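Local coordinates for hypothetical sugar ABC-transporter sugar binding protein (Arthrobacter globiformis, PDB 7BVT) that binds cyclic alpha-maltosyl-1,6-maltose, probably delivering it to an ABC transporter for uptake into the cell, at residues Val28-Trp33 / Ser56-Ser61; Leu103-Gly108 / Asp129-Ser134; Ser138-Gly143 / Gly262-Gly267. All coordinates share one frame; numbering follows the deposited sequence.

Interaction 1 of 3, residues Val28-Trp33 / Ser56-Ser61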
ATOM      1  N   VAL A  28     -12.090 -30.970   6.790  1.00 31.19           N
ATOM      2  CA  VAL A  28     -10.913 -30.778   5.900  1.00 28.03           C
ATOM      3  C   VAL A  28      -9.951 -29.835   6.642  1.00 30.71           C
ATOM      4  O   VAL A  28     -10.408 -28.733   7.062  1.00 28.23           O
ATOM      5  CB  VAL A  28     -11.312 -30.196   4.529  1.00 30.85           C
ATOM      6  CG1 VAL A  28     -10.080 -29.912   3.653  1.00 31.26           C
ATOM      7  CG2 VAL A  28     -12.315 -31.073   3.793  1.00 34.45           C
ATOM      8  N   GLU A  29      -8.700 -30.246   6.820  1.00 27.14           N
ATOM      9  CA  GLU A  29      -7.678 -29.451   7.543  1.00 30.24           C
ATOM     10  C   GLU A  29      -7.035 -28.503   6.539  1.00 28.39           C
ATOM     11  O   GLU A  29      -6.612 -28.966   5.484  1.00 27.99           O
ATOM     12  CB  GLU A  29      -6.630 -30.360   8.180  1.00 39.01           C
ATOM     13  CG  GLU A  29      -7.263 -31.408   9.082  1.00 40.89           C
ATOM     14  CD  GLU A  29      -7.711 -30.904  10.441  1.00 42.56           C
ATOM     15  OE1 GLU A  29      -7.291 -29.783  10.822  1.00 40.34           O
ATOM     16  OE2 GLU A  29      -8.477 -31.639  11.137  1.00 46.68           O
ATOM     17  N   VAL A  30      -7.033 -27.216   6.846  1.00 25.58           N
ATOM     18  CA  VAL A  30      -6.522 -26.153   5.954  1.00 22.19           C
ATOM     19  C   VAL A  30      -5.517 -25.351   6.776  1.00 20.43           C
ATOM     20  O   VAL A  30      -5.853 -24.822   7.843  1.00 23.52           O
ATOM     21  CB  VAL A  30      -7.697 -25.306   5.422  1.00 21.56           C
ATOM     22  CG1 VAL A  30      -7.237 -24.035   4.712  1.00 24.87           C
ATOM     23  CG2 VAL A  30      -8.600 -26.099   4.495  1.00 21.79           C
ATOM     24  N   THR A  31      -4.324 -25.265   6.259  1.00 19.40           N
ATOM     25  CA  THR A  31      -3.268 -24.482   6.908  1.00 20.60           C
ATOM     26  C   THR A  31      -3.193 -23.070   6.314  1.00 20.65           C
ATOM     27  O   THR A  31      -3.309 -22.931   5.094  1.00 20.87           O
ATOM     28  CB  THR A  31      -1.940 -25.195   6.821  1.00 23.04           C
ATOM     29  OG1 THR A  31      -1.599 -25.411   5.456  1.00 25.81           O
ATOM     30  CG2 THR A  31      -2.002 -26.499   7.609  1.00 24.07           C
ATOM     31  N   VAL A  32      -2.960 -22.096   7.166  1.00 19.20           N
ATOM     32  CA  VAL A  32      -2.806 -20.662   6.780  1.00 18.83           C
ATOM     33  C   VAL A  32      -1.495 -20.186   7.362  1.00 19.42           C
ATOM     34  O   VAL A  32      -1.353 -20.317   8.574  1.00 20.28           O
ATOM     35  CB  VAL A  32      -3.951 -19.786   7.284  1.00 19.97           C
ATOM     36  CG1 VAL A  32      -3.686 -18.334   6.921  1.00 21.80           C
ATOM     37  CG2 VAL A  32      -5.278 -20.239   6.741  1.00 22.73           C
ATOM     38  N   TRP A  33      -0.613 -19.668   6.543  1.00 17.53           N
ATOM     39  CA  TRP A  33       0.578 -18.949   7.027  1.00 18.36           C
ATOM     40  C   TRP A  33       0.389 -17.455   6.786  1.00 21.89           C
ATOM     41  O   TRP A  33      -0.053 -17.073   5.685  1.00 20.05           O
ATOM     42  CB  TRP A  33       1.838 -19.414   6.360  1.00 19.23           C
ATOM     43  CG  TRP A  33       2.196 -20.857   6.546  1.00 20.56           C
ATOM     44  CD1 TRP A  33       1.618 -21.740   7.386  1.00 23.83           C
ATOM     45  CD2 TRP A  33       3.280 -21.547   5.927  1.00 22.29           C
ATOM     46  NE1 TRP A  33       2.253 -22.949   7.301  1.00 23.22           N
ATOM     47  CE2 TRP A  33       3.267 -22.867   6.432  1.00 24.82           C
ATOM     48  CE3 TRP A  33       4.250 -21.184   5.005  1.00 23.56           C
ATOM     49  CZ2 TRP A  33       4.158 -23.844   5.989  1.00 24.69           C
ATOM     50  CZ3 TRP A  33       5.170 -22.137   4.614  1.00 27.79           C
ATOM     51  CH2 TRP A  33       5.106 -23.440   5.090  1.00 26.31           C
ATOM     52  N   SER A  56     -18.431 -27.453  10.770  1.00 23.71           N
ATOM     53  CA  SER A  56     -17.633 -28.677  11.016  1.00 25.96           C
ATOM     54  C   SER A  56     -17.071 -29.277   9.731  1.00 27.24           C
ATOM     55  O   SER A  56     -16.583 -30.414   9.807  1.00 30.19           O
ATOM     56  CB  SER A  56     -18.519 -29.679  11.765  1.00 29.56           C
ATOM     57  OG  SER A  56     -18.681 -29.193  13.085  1.00 34.52           O
ATOM     58  N   ASP A  57     -17.055 -28.550   8.620  1.00 22.98           N
ATOM     59  CA  ASP A  57     -16.560 -29.039   7.304  1.00 24.61           C
ATOM     60  C   ASP A  57     -15.109 -28.666   7.069  1.00 29.44           C
ATOM     61  O   ASP A  57     -14.433 -29.429   6.347  1.00 27.62           O
ATOM     62  CB  ASP A  57     -17.390 -28.483   6.160  1.00 28.32           C
ATOM     63  CG  ASP A  57     -18.827 -28.899   6.306  1.00 29.68           C
ATOM     64  OD1 ASP A  57     -19.025 -30.108   6.379  1.00 33.69           O
ATOM     65  OD2 ASP A  57     -19.676 -28.007   6.426  1.00 30.29           O
ATOM     66  N   VAL A  58     -14.645 -27.552   7.654  1.00 22.84           N
ATOM     67  CA  VAL A  58     -13.264 -27.040   7.482  1.00 23.45           C
ATOM     68  C   VAL A  58     -12.729 -26.677   8.858  1.00 23.20           C
ATOM     69  O   VAL A  58     -13.459 -26.035   9.629  1.00 23.56           O
ATOM     70  CB  VAL A  58     -13.257 -25.831   6.535  1.00 23.06           C
ATOM     71  CG1 VAL A  58     -11.854 -25.301   6.296  1.00 24.05           C
ATOM     72  CG2 VAL A  58     -13.931 -26.155   5.231  1.00 25.92           C
ATOM     73  N   ARG A  59     -11.457 -27.000   9.117  1.00 24.13           N
ATOM     74  CA  ARG A  59     -10.731 -26.525  10.312  1.00 25.40           C
ATOM     75  C   ARG A  59      -9.476 -25.800   9.820  1.00 22.39           C
ATOM     76  O   ARG A  59      -8.650 -26.441   9.110  1.00 23.07           O
ATOM     77  CB  ARG A  59     -10.349 -27.664  11.262  1.00 29.13           C
ATOM     78  CG  ARG A  59      -9.394 -27.252  12.372  1.00 32.39           C
ATOM     79  CD  ARG A  59      -9.308 -28.242  13.539  1.00 39.66           C
ATOM     80  NE  ARG A  59      -8.601 -27.643  14.690  1.00 48.51           N
ATOM     81  CZ  ARG A  59      -9.115 -26.720  15.523  1.00 51.34           C
ATOM     82  NH1 ARG A  59     -10.356 -26.273  15.368  1.00 60.56           N
ATOM     83  NH2 ARG A  59      -8.387 -26.243  16.519  1.00 52.98           N
ATOM     84  N   ILE A  60      -9.391 -24.518  10.182  1.00 22.31           N
ATOM     85  CA  ILE A  60      -8.261 -23.630   9.824  1.00 21.80           C
ATOM     86  C   ILE A  60      -7.230 -23.730  10.946  1.00 20.78           C
ATOM     87  O   ILE A  60      -7.610 -23.543  12.129  1.00 23.00           O
ATOM     88  CB  ILE A  60      -8.714 -22.170   9.641  1.00 23.02           C
ATOM     89  CG1 ILE A  60      -9.665 -22.005   8.440  1.00 24.27           C
ATOM     90  CG2 ILE A  60      -7.473 -21.264   9.556  1.00 21.47           C
ATOM     91  CD1 ILE A  60      -9.017 -22.195   7.085  1.00 24.63           C
ATOM     92  N   SER A  61      -6.000 -24.000  10.563  1.00 22.53           N
ATOM     93  CA  SER A  61      -4.813 -23.955  11.437  1.00 24.98           C
ATOM     94  C   SER A  61      -3.918 -22.849  10.918  1.00 21.42           C
ATOM     95  O   SER A  61      -3.284 -23.058   9.909  1.00 21.46           O
ATOM     96  CB  SER A  61      -4.066 -25.257  11.488  1.00 26.58           C
ATOM     97  OG  SER A  61      -4.893 -26.229  12.080  1.00 29.37           O
TER
HETATM   98  O   HOH W   1      -6.131 -27.657  10.044  1.00 32.13           O
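Val30 and Ile60 lie side by side and point the same way, the CD1 methyl of Ile60 pressed to 3.5 Å from CG1 of Val30, tighter than usual van der Waals contact. The bend in Ile60 (chi2 -69°) turns CD1 back toward strand 28-33, while its other branch, CG2, meets CG2 of Val32 at 3.7 Å, so one isoleucine serves two valines of the parallel neighbour. The second methyl of Val30, CG2, passes at a slant over CG1 of Val58. This apolar face, completed by Val28, packs against helix 306-319, where Ala311 and Phe315 are met, and Val58 and Ile60 also touch helix 38-53.

On the opposite face Glu29 and Arg59 run alongside each other without forming a salt bridge. The glutamate bends at chi2 (-77°) and lays OE1 against the methylenes of Arg59, 3.6 Å from CG; the extended arginine carries its guanidinium beyond, its plane 73° from the carboxylate. A water takes up the polar ends: it donates to Glu29 OE1 and to the backbone O of Arg59, and accepts from Ser61 OG at 2.8 Å.

Between the faces, five backbone bonds zip the strands in parallel register, from Val28 N to Asp57 O through to Val32 N to Ser61 O. The bond from Ser61 N to Val30 O is nearly straight. Helix 38-53 connects the strands as a beta-alpha-beta unit.

The chemistry is two-sided: on one face branched side chains pack on one another and lie against two helices, whereas on the other a single water joins the two strands' polar groups. With Glu29 OE1 and Arg59 NE 4.6 Å apart, any attraction between these opposite charges acts at a distance and is probably modest.

Interaction 2 of 3, residues Leu103-Gly108 / Asp129-Ser134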
ATOM      1  N   LEU A 103      -0.847 -21.493  -7.996  1.00 19.93           N
ATOM      2  CA  LEU A 103      -1.934 -20.942  -7.193  1.00 17.67           C
ATOM      3  C   LEU A 103      -3.263 -21.288  -7.847  1.00 18.76           C
ATOM      4  O   LEU A 103      -3.378 -21.212  -9.085  1.00 21.19           O
ATOM      5  CB  LEU A 103      -1.756 -19.437  -7.047  1.00 17.76           C
ATOM      6  CG  LEU A 103      -0.475 -18.997  -6.345  1.00 18.31           C
ATOM      7  CD1 LEU A 103      -0.400 -17.475  -6.343  1.00 18.39           C
ATOM      8  CD2 LEU A 103      -0.416 -19.542  -4.920  1.00 19.51           C
ATOM      9  N   ALA A 104      -4.218 -21.660  -7.028  1.00 16.84           N
ATOM     10  CA  ALA A 104      -5.601 -21.927  -7.466  1.00 17.36           C
ATOM     11  C   ALA A 104      -6.264 -20.651  -7.972  1.00 19.10           C
ATOM     12  O   ALA A 104      -6.037 -19.544  -7.430  1.00 19.46           O
ATOM     13  CB  ALA A 104      -6.445 -22.530  -6.391  1.00 18.99           C
ATOM     14  N   ASP A 105      -7.154 -20.819  -8.942  1.00 19.36           N
ATOM     15  CA  ASP A 105      -7.988 -19.695  -9.384  1.00 18.38           C
ATOM     16  C   ASP A 105      -9.155 -19.526  -8.417  1.00 17.91           C
ATOM     17  O   ASP A 105      -9.898 -20.524  -8.125  1.00 18.42           O
ATOM     18  CB  ASP A 105      -8.416 -19.947 -10.822  1.00 18.69           C
ATOM     19  CG  ASP A 105      -9.157 -18.790 -11.460  1.00 19.06           C
ATOM     20  OD1 ASP A 105      -9.454 -17.762 -10.805  1.00 17.25           O
ATOM     21  OD2 ASP A 105      -9.361 -18.930 -12.693  1.00 20.04           O
ATOM     22  N   LEU A 106      -9.295 -18.341  -7.828  1.00 16.36           N
ATOM     23  CA  LEU A 106     -10.345 -18.076  -6.814  1.00 16.67           C
ATOM     24  C   LEU A 106     -11.653 -17.775  -7.501  1.00 18.54           C
ATOM     25  O   LEU A 106     -12.701 -17.839  -6.883  1.00 18.61           O
ATOM     26  CB  LEU A 106      -9.893 -16.955  -5.874  1.00 17.11           C
ATOM     27  CG  LEU A 106      -8.616 -17.269  -5.086  1.00 17.59           C
ATOM     28  CD1 LEU A 106      -8.191 -16.024  -4.370  1.00 18.31           C
ATOM     29  CD2 LEU A 106      -8.820 -18.425  -4.116  1.00 17.79           C
ATOM     30  N   ASN A 107     -11.604 -17.452  -8.792  1.00 18.23           N
ATOM     31  CA  ASN A 107     -12.869 -17.287  -9.516  1.00 18.39           C
ATOM     32  C   ASN A 107     -13.598 -18.622  -9.562  1.00 18.41           C
ATOM     33  O   ASN A 107     -12.980 -19.637  -9.794  1.00 20.95           O
ATOM     34  CB  ASN A 107     -12.634 -16.835 -10.942  1.00 18.40           C
ATOM     35  CG  ASN A 107     -12.169 -15.407 -11.023  1.00 19.50           C
ATOM     36  OD1 ASN A 107     -12.643 -14.542 -10.286  1.00 17.98           O
ATOM     37  ND2 ASN A 107     -11.261 -15.174 -11.978  1.00 19.49           N
ATOM     38  N   GLY A 108     -14.884 -18.573  -9.255  1.00 19.50           N
ATOM     39  CA  GLY A 108     -15.708 -19.780  -9.146  1.00 21.22           C
ATOM     40  C   GLY A 108     -15.572 -20.471  -7.804  1.00 24.18           C
ATOM     41  O   GLY A 108     -16.275 -21.481  -7.597  1.00 23.66           O
ATOM     42  N   ASP A 129      -2.101 -14.679 -15.361  1.00 26.54           N
ATOM     43  CA  ASP A 129      -2.419 -15.676 -16.418  1.00 27.36           C
ATOM     44  C   ASP A 129      -3.936 -15.916 -16.406  1.00 22.38           C
ATOM     45  O   ASP A 129      -4.356 -17.047 -16.583  1.00 23.95           O
ATOM     46  CB  ASP A 129      -1.546 -16.919 -16.237  1.00 33.34           C
ATOM     47  CG  ASP A 129      -0.061 -16.599 -16.413  1.00 39.24           C
ATOM     48  OD1 ASP A 129       0.251 -15.633 -17.179  1.00 44.66           O
ATOM     49  OD2 ASP A 129       0.768 -17.273 -15.765  1.00 42.29           O
ATOM     50  N   GLY A 130      -4.700 -14.845 -16.201  1.00 19.33           N
ATOM     51  CA  GLY A 130      -6.170 -14.866 -16.328  1.00 18.28           C
ATOM     52  C   GLY A 130      -6.871 -15.347 -15.066  1.00 18.48           C
ATOM     53  O   GLY A 130      -8.051 -15.169 -14.933  1.00 19.27           O
ATOM     54  N   LYS A 131      -6.137 -15.920 -14.114  1.00 19.22           N
ATOM     55  CA  LYS A 131      -6.691 -16.512 -12.873  1.00 17.67           C
ATOM     56  C   LYS A 131      -6.668 -15.486 -11.738  1.00 16.46           C
ATOM     57  O   LYS A 131      -5.704 -14.704 -11.637  1.00 17.54           O
ATOM     58  CB  LYS A 131      -5.812 -17.685 -12.459  1.00 17.50           C
ATOM     59  CG  LYS A 131      -5.814 -18.857 -13.452  1.00 24.01           C
ATOM     60  CD  LYS A 131      -4.719 -19.882 -13.160  1.00 29.67           C
ATOM     61  CE  LYS A 131      -5.061 -21.246 -13.731  1.00 38.07           C
ATOM     62  NZ  LYS A 131      -3.862 -22.083 -13.996  1.00 42.01           N
ATOM     63  N   GLN A 132      -7.687 -15.505 -10.909  1.00 16.85           N
ATOM     64  CA  GLN A 132      -7.698 -14.660  -9.702  1.00 15.72           C
ATOM     65  C   GLN A 132      -6.866 -15.425  -8.675  1.00 16.41           C
ATOM     66  O   GLN A 132      -7.443 -16.216  -7.918  1.00 16.50           O
ATOM     67  CB  GLN A 132      -9.123 -14.438  -9.267  1.00 17.30           C
ATOM     68  CG  GLN A 132      -9.223 -13.404  -8.179  1.00 17.59           C
ATOM     69  CD  GLN A 132      -8.943 -12.021  -8.702  1.00 19.67           C
ATOM     70  OE1 GLN A 132      -9.664 -11.514  -9.562  1.00 19.16           O
ATOM     71  NE2 GLN A 132      -7.882 -11.394  -8.215  1.00 16.36           N
ATOM     72  N   VAL A 133      -5.558 -15.194  -8.681  1.00 15.19           N
ATOM     73  CA  VAL A 133      -4.638 -16.029  -7.854  1.00 16.22           C
ATOM     74  C   VAL A 133      -4.474 -15.433  -6.446  1.00 16.19           C
ATOM     75  O   VAL A 133      -4.010 -16.141  -5.555  1.00 17.60           O
ATOM     76  CB  VAL A 133      -3.267 -16.220  -8.500  1.00 16.77           C
ATOM     77  CG1 VAL A 133      -3.412 -17.039  -9.781  1.00 17.58           C
ATOM     78  CG2 VAL A 133      -2.502 -14.901  -8.693  1.00 18.18           C
ATOM     79  N   SER A 134      -4.828 -14.167  -6.232  1.00 14.89           N
ATOM     80  CA  SER A 134      -4.857 -13.538  -4.906  1.00 14.49           C
ATOM     81  C   SER A 134      -6.139 -12.706  -4.737  1.00 15.83           C
ATOM     82  O   SER A 134      -6.757 -12.231  -5.711  1.00 15.86           O
ATOM     83  CB  SER A 134      -3.612 -12.710  -4.619  1.00 16.18           C
ATOM     84  OG  SER A 134      -3.536 -11.575  -5.467  1.00 16.23           O
TER
HETATM   85  O   HOH W   2      -2.314 -20.683 -11.497  1.00 31.87           O
HETATM   86  O   HOH W   3      -4.307 -23.222 -11.045  1.00 39.91           O
HETATM   87  O   HOH W   4      -5.297 -18.413  -4.996  1.00 17.27           O
HETATM   88  O   HOH W   5     -12.198 -11.891 -10.209  1.00 22.99           O
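Asp105 holds the centre of the contact, its carboxylate laid against the backbone of Lys131 and Gln132. OD1 of Asp105 accepts from Gln132 N at 2.9 Å and, within its own segment, from Asn107 N at 3.0 Å in an Asx turn. The two donors reach OD1 from opposite faces of the carboxylate plane, which should restrain the rotation of the group. With CG anti to the backbone N (chi1 -174°), Asp105 reaches across to 129-134. Beside it Leu106 N gives a hydrogen bond to Gln132 O at 2.8 Å, and the Leu106 side chain lies close over the same carbonyl. Gln132 is the centre of an inverse gamma turn. The tight apolar part is Leu103 on Val133, crossing at about a right angle with Leu103 CD1 3.8 Å from Val133 CB.

The outer side is wetter. Asn107 sets its amide over CB of Gln132, the two amide planes 89° apart, and a water donates to both Asn107 OD1 and Gln132 OE1. Lys131 touches Asp105 through CB and CG, but its extended chain carries Lys131 NZ 6.5 Å from Asp105 OD2, too far for a salt bridge. Two waters instead donate to Leu103 O and receive weak bonds from NZ.

Gln132 NE2 is bonded to Ser134 O and to Thr123 O. The bonds of Asp105 OD1 and Leu106 N to Gln132 join the loop after helix 94-100 to strand 131-136: Leu103 and Val133 also pack on that helix, through Ala98 and Val94 respectively, while Ala104 pairs by its backbone with Val301 of strand 292-301, against which Leu106 packs.

Interaction 3 of 3, residues Ser138-Gly143 / Gly262-Gly267. With GLC (alpha-D-glucopyranose), chain B; GLC (alpha-D-glucopyranose), chain C.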
ATOM      1  N   SER A 138      -6.601  -7.399   3.601  1.00 15.57           N
ATOM      2  CA  SER A 138      -6.488  -6.104   4.313  1.00 17.29           C
ATOM      3  C   SER A 138      -6.022  -5.061   3.303  1.00 15.79           C
ATOM      4  O   SER A 138      -5.552  -5.466   2.209  1.00 16.31           O
ATOM      5  CB  SER A 138      -5.517  -6.175   5.426  1.00 17.31           C
ATOM      6  OG  SER A 138      -4.202  -6.276   4.943  1.00 19.26           O
ATOM      7  N   ALA A 139      -6.206  -3.806   3.595  1.00 16.96           N
ATOM      8  CA  ALA A 139      -5.692  -2.744   2.707  1.00 17.08           C
ATOM      9  C   ALA A 139      -5.207  -1.580   3.547  1.00 17.02           C
ATOM     10  O   ALA A 139      -5.562  -1.421   4.707  1.00 17.90           O
ATOM     11  CB  ALA A 139      -6.759  -2.305   1.747  1.00 17.30           C
ATOM     12  N   ASN A 140      -4.350  -0.793   2.928  1.00 16.79           N
ATOM     13  CA  ASN A 140      -3.867   0.488   3.452  1.00 16.66           C
ATOM     14  C   ASN A 140      -3.521   1.353   2.243  1.00 15.55           C
ATOM     15  O   ASN A 140      -3.508   0.858   1.078  1.00 16.23           O
ATOM     16  CB  ASN A 140      -2.693   0.285   4.397  1.00 17.40           C
ATOM     17  CG  ASN A 140      -1.498  -0.397   3.768  1.00 19.28           C
ATOM     18  OD1 ASN A 140      -0.972   0.089   2.770  1.00 19.94           O
ATOM     19  ND2 ASN A 140      -0.972  -1.414   4.417  1.00 22.93           N
ATOM     20  N   ASN A 141      -3.326   2.635   2.478  1.00 15.65           N
ATOM     21  CA  ASN A 141      -2.916   3.555   1.417  1.00 16.22           C
ATOM     22  C   ASN A 141      -2.202   4.754   2.013  1.00 16.80           C
ATOM     23  O   ASN A 141      -2.094   4.903   3.242  1.00 17.22           O
ATOM     24  CB  ASN A 141      -4.063   3.887   0.453  1.00 14.48           C
ATOM     25  CG  ASN A 141      -5.142   4.742   1.067  1.00 16.70           C
ATOM     26  OD1 ASN A 141      -4.878   5.779   1.703  1.00 17.51           O
ATOM     27  ND2 ASN A 141      -6.373   4.358   0.818  1.00 15.96           N
ATOM     28  N   LEU A 142      -1.556   5.485   1.123  1.00 16.12           N
ATOM     29  CA  LEU A 142      -0.747   6.645   1.537  1.00 16.38           C
ATOM     30  C   LEU A 142      -1.643   7.866   1.585  1.00 14.75           C
ATOM     31  O   LEU A 142      -2.407   8.111   0.665  1.00 15.52           O
ATOM     32  CB  LEU A 142       0.412   6.860   0.572  1.00 14.69           C
ATOM     33  CG  LEU A 142       1.539   5.861   0.706  1.00 17.33           C
ATOM     34  CD1 LEU A 142       2.519   6.021  -0.471  1.00 19.03           C
ATOM     35  CD2 LEU A 142       2.283   6.055   1.973  1.00 20.76           C
ATOM     36  N   GLY A 143      -1.421   8.655   2.618  1.00 15.32           N
ATOM     37  CA  GLY A 143      -2.163   9.885   2.847  1.00 15.38           C
ATOM     38  C   GLY A 143      -1.227  10.987   3.250  1.00 16.75           C
ATOM     39  O   GLY A 143      -0.020  10.772   3.411  1.00 17.40           O
ATOM     40  N   GLY A 262       1.403   6.206   5.615  1.00 17.31           N
ATOM     41  CA  GLY A 262       0.426   5.131   5.456  1.00 17.25           C
ATOM     42  C   GLY A 262      -0.649   5.184   6.490  1.00 19.20           C
ATOM     43  O   GLY A 262      -0.454   5.761   7.569  1.00 21.08           O
ATOM     44  N   SER A 263      -1.812   4.640   6.160  1.00 19.48           N
ATOM     45  CA  SER A 263      -3.027   4.696   6.995  1.00 19.32           C
ATOM     46  C   SER A 263      -2.742   4.001   8.336  1.00 19.88           C
ATOM     47  O   SER A 263      -3.403   4.367   9.329  1.00 20.29           O
ATOM     48  CB  SER A 263      -4.227   4.079   6.282  1.00 19.71           C
ATOM     49  OG  SER A 263      -3.879   2.788   5.829  1.00 18.66           O
ATOM     50  N   TRP A 264      -1.821   3.037   8.385  1.00 18.65           N
ATOM     51  CA  TRP A 264      -1.480   2.352   9.659  1.00 18.74           C
ATOM     52  C   TRP A 264      -1.000   3.365  10.701  1.00 23.88           C
ATOM     53  O   TRP A 264      -1.131   3.058  11.895  1.00 23.08           O
ATOM     54  CB  TRP A 264      -0.457   1.242   9.427  1.00 20.46           C
ATOM     55  CG  TRP A 264       0.831   1.718   8.847  1.00 20.84           C
ATOM     56  CD1 TRP A 264       1.901   2.194   9.542  1.00 20.26           C
ATOM     57  CD2 TRP A 264       1.206   1.781   7.463  1.00 21.53           C
ATOM     58  NE1 TRP A 264       2.907   2.561   8.695  1.00 21.17           N
ATOM     59  CE2 TRP A 264       2.513   2.323   7.409  1.00 21.48           C
ATOM     60  CE3 TRP A 264       0.566   1.453   6.266  1.00 22.66           C
ATOM     61  CZ2 TRP A 264       3.190   2.549   6.205  1.00 21.74           C
ATOM     62  CZ3 TRP A 264       1.265   1.633   5.092  1.00 20.81           C
ATOM     63  CH2 TRP A 264       2.550   2.147   5.059  1.00 20.85           C
ATOM     64  N   MET A 265      -0.402   4.492  10.293  1.00 22.77           N
ATOM     65  CA  MET A 265       0.107   5.486  11.275  1.00 21.90           C
ATOM     66  C   MET A 265      -1.042   6.115  12.044  1.00 22.97           C
ATOM     67  O   MET A 265      -0.773   6.636  13.158  1.00 24.12           O
ATOM     68  CB  MET A 265       0.900   6.591  10.574  1.00 21.33           C
ATOM     69  CG  MET A 265       2.169   6.089   9.978  1.00 23.37           C
ATOM     70  SD  MET A 265       3.269   5.265  11.144  1.00 28.37           S
ATOM     71  CE  MET A 265       3.642   6.628  12.250  1.00 32.21           C
ATOM     72  N   VAL A 266      -2.249   6.184  11.499  1.00 23.03           N
ATOM     73  CA  VAL A 266      -3.388   6.815  12.238  1.00 23.75           C
ATOM     74  C   VAL A 266      -3.580   6.006  13.511  1.00 29.52           C
ATOM     75  O   VAL A 266      -3.794   6.613  14.584  1.00 29.14           O
ATOM     76  CB  VAL A 266      -4.666   6.887  11.406  1.00 26.22           C
ATOM     77  CG1 VAL A 266      -5.852   7.383  12.254  1.00 27.46           C
ATOM     78  CG2 VAL A 266      -4.460   7.752  10.184  1.00 28.33           C
ATOM     79  N   GLY A 267      -3.527   4.685  13.383  1.00 27.95           N
ATOM     80  CA  GLY A 267      -3.768   3.754  14.495  1.00 34.13           C
ATOM     81  C   GLY A 267      -2.643   3.830  15.507  1.00 36.18           C
ATOM     82  O   GLY A 267      -2.934   3.940  16.709  1.00 36.60           O
TER
HETATM   83  C1  GLC B   2       3.302  -1.023   3.612  1.00 26.87           C
HETATM   84  C2  GLC B   2       2.445  -1.721   2.602  1.00 25.75           C
HETATM   85  C3  GLC B   2       3.303  -2.433   1.586  1.00 25.80           C
HETATM   86  C4  GLC B   2       4.279  -1.410   0.984  1.00 24.40           C
HETATM   87  C5  GLC B   2       5.156  -0.835   2.088  1.00 24.92           C
HETATM   88  C6  GLC B   2       6.121   0.221   1.519  1.00 26.69           C
HETATM   89  O2  GLC B   2       1.516  -2.525   3.306  1.00 25.85           O
HETATM   90  O3  GLC B   2       2.453  -3.043   0.600  1.00 25.47           O
HETATM   91  O4  GLC B   2       5.143  -2.004   0.034  1.00 26.87           O
HETATM   92  O5  GLC B   2       4.320  -0.176   3.007  1.00 24.65           O
HETATM   93  O6  GLC B   2       7.205   0.358   2.434  1.00 28.65           O
HETATM   94  C1  GLC C   1       4.466  -1.578   8.713  1.00 37.89           C
HETATM   95  C2  GLC C   1       2.999  -1.550   8.254  1.00 35.56           C
HETATM   96  C3  GLC C   1       2.876  -2.096   6.833  1.00 33.27           C
HETATM   97  C4  GLC C   1       3.848  -1.415   5.879  1.00 30.33           C
HETATM   98  C5  GLC C   1       5.267  -1.521   6.421  1.00 32.55           C
HETATM   99  C6  GLC C   1       6.298  -0.823   5.590  1.00 32.17           C
HETATM  100  O1  GLC C   1       5.025  -2.895   8.972  1.00 41.04           O
HETATM  101  O2  GLC C   1       2.030  -2.205   9.145  1.00 39.01           O
HETATM  102  O3  GLC C   1       1.549  -1.917   6.392  1.00 32.88           O
HETATM  103  O4  GLC C   1       3.847  -1.991   4.530  1.00 29.26           O
HETATM  104  O5  GLC C   1       5.280  -0.921   7.734  1.00 36.58           O
HETATM  105  O6  GLC C   1       7.601  -0.748   6.274  1.00 35.52           O
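Asn140 and Trp264 meet side chain to side chain at the sugar site, the amide turned 73° from the indole plane. Within the contact, the hydrogen bond to the ligand is made by Asn140, whose ND2 donates to O2 of the chain B glucose over 2.9 Å along an almost straight line (174°); Asp90 and Arg371 also bond the glycan. OD1 of the same amide sits at the indole edge, 3.6 Å from Trp264 CZ3. Placing CG between the backbone N and the carbonyl carbon (chi1 60°) directs the amide toward the sugars.

Ring packing is the part of Trp264. One face of its indole receives the chain C glucose, whose C2 lies 3.8 Å above the plane, toward the rim, with O3 over the same face. The next glucose, of chain B, comes obliquely, its C1 3.6 Å from Trp264 CH2. Gly262 CA lies 3.5 Å from the plane on the opposite face, where the absence of a side chain lets backbone and ring come together.

Backbone pairing joins the segments. Leu142 and Gly262 form an antiparallel non-hydrogen-bonded pair, and Ser263 N donates to Asn141 O at 2.9 Å, while Asn141 N makes a weak bond to Ser263 OG. That hydroxyl also presses on CB of Asn140, at 3.1 Å. Leu142 CD2 packs over Gly262 N.

The contact lies at the passage from strand 258-262 to helix 264-271, beside strand 140-147. Helix 195-207 covers Leu142 and Trp264 through Trp199, a further pocket residue, and Asn141 ND2 is bonded to Tyr361 O of helix 359-363. Asn140 pairs by its backbone with Gly295 of strand 292-301.

In the fold
The three contacts follow in series along the chain, each closing before the next opens, and all reach one mixed sheet. Interactions 1 and 2 lie on the same side of the chain's centre, their centres about 20 Å apart and their nearest atoms about 11 Å apart. Interaction 3 sits near the middle, about 30 Å from interaction 1 and about 27 Å from interaction 2 between centres. Strand 131-136 of interaction 2 is followed directly by strand 140-147 of interaction 3, and both pair with strand 292-301. Only interaction 3 holds pocket residues; the other two join strands and a loop away from the sugar site of this solute-binding protein.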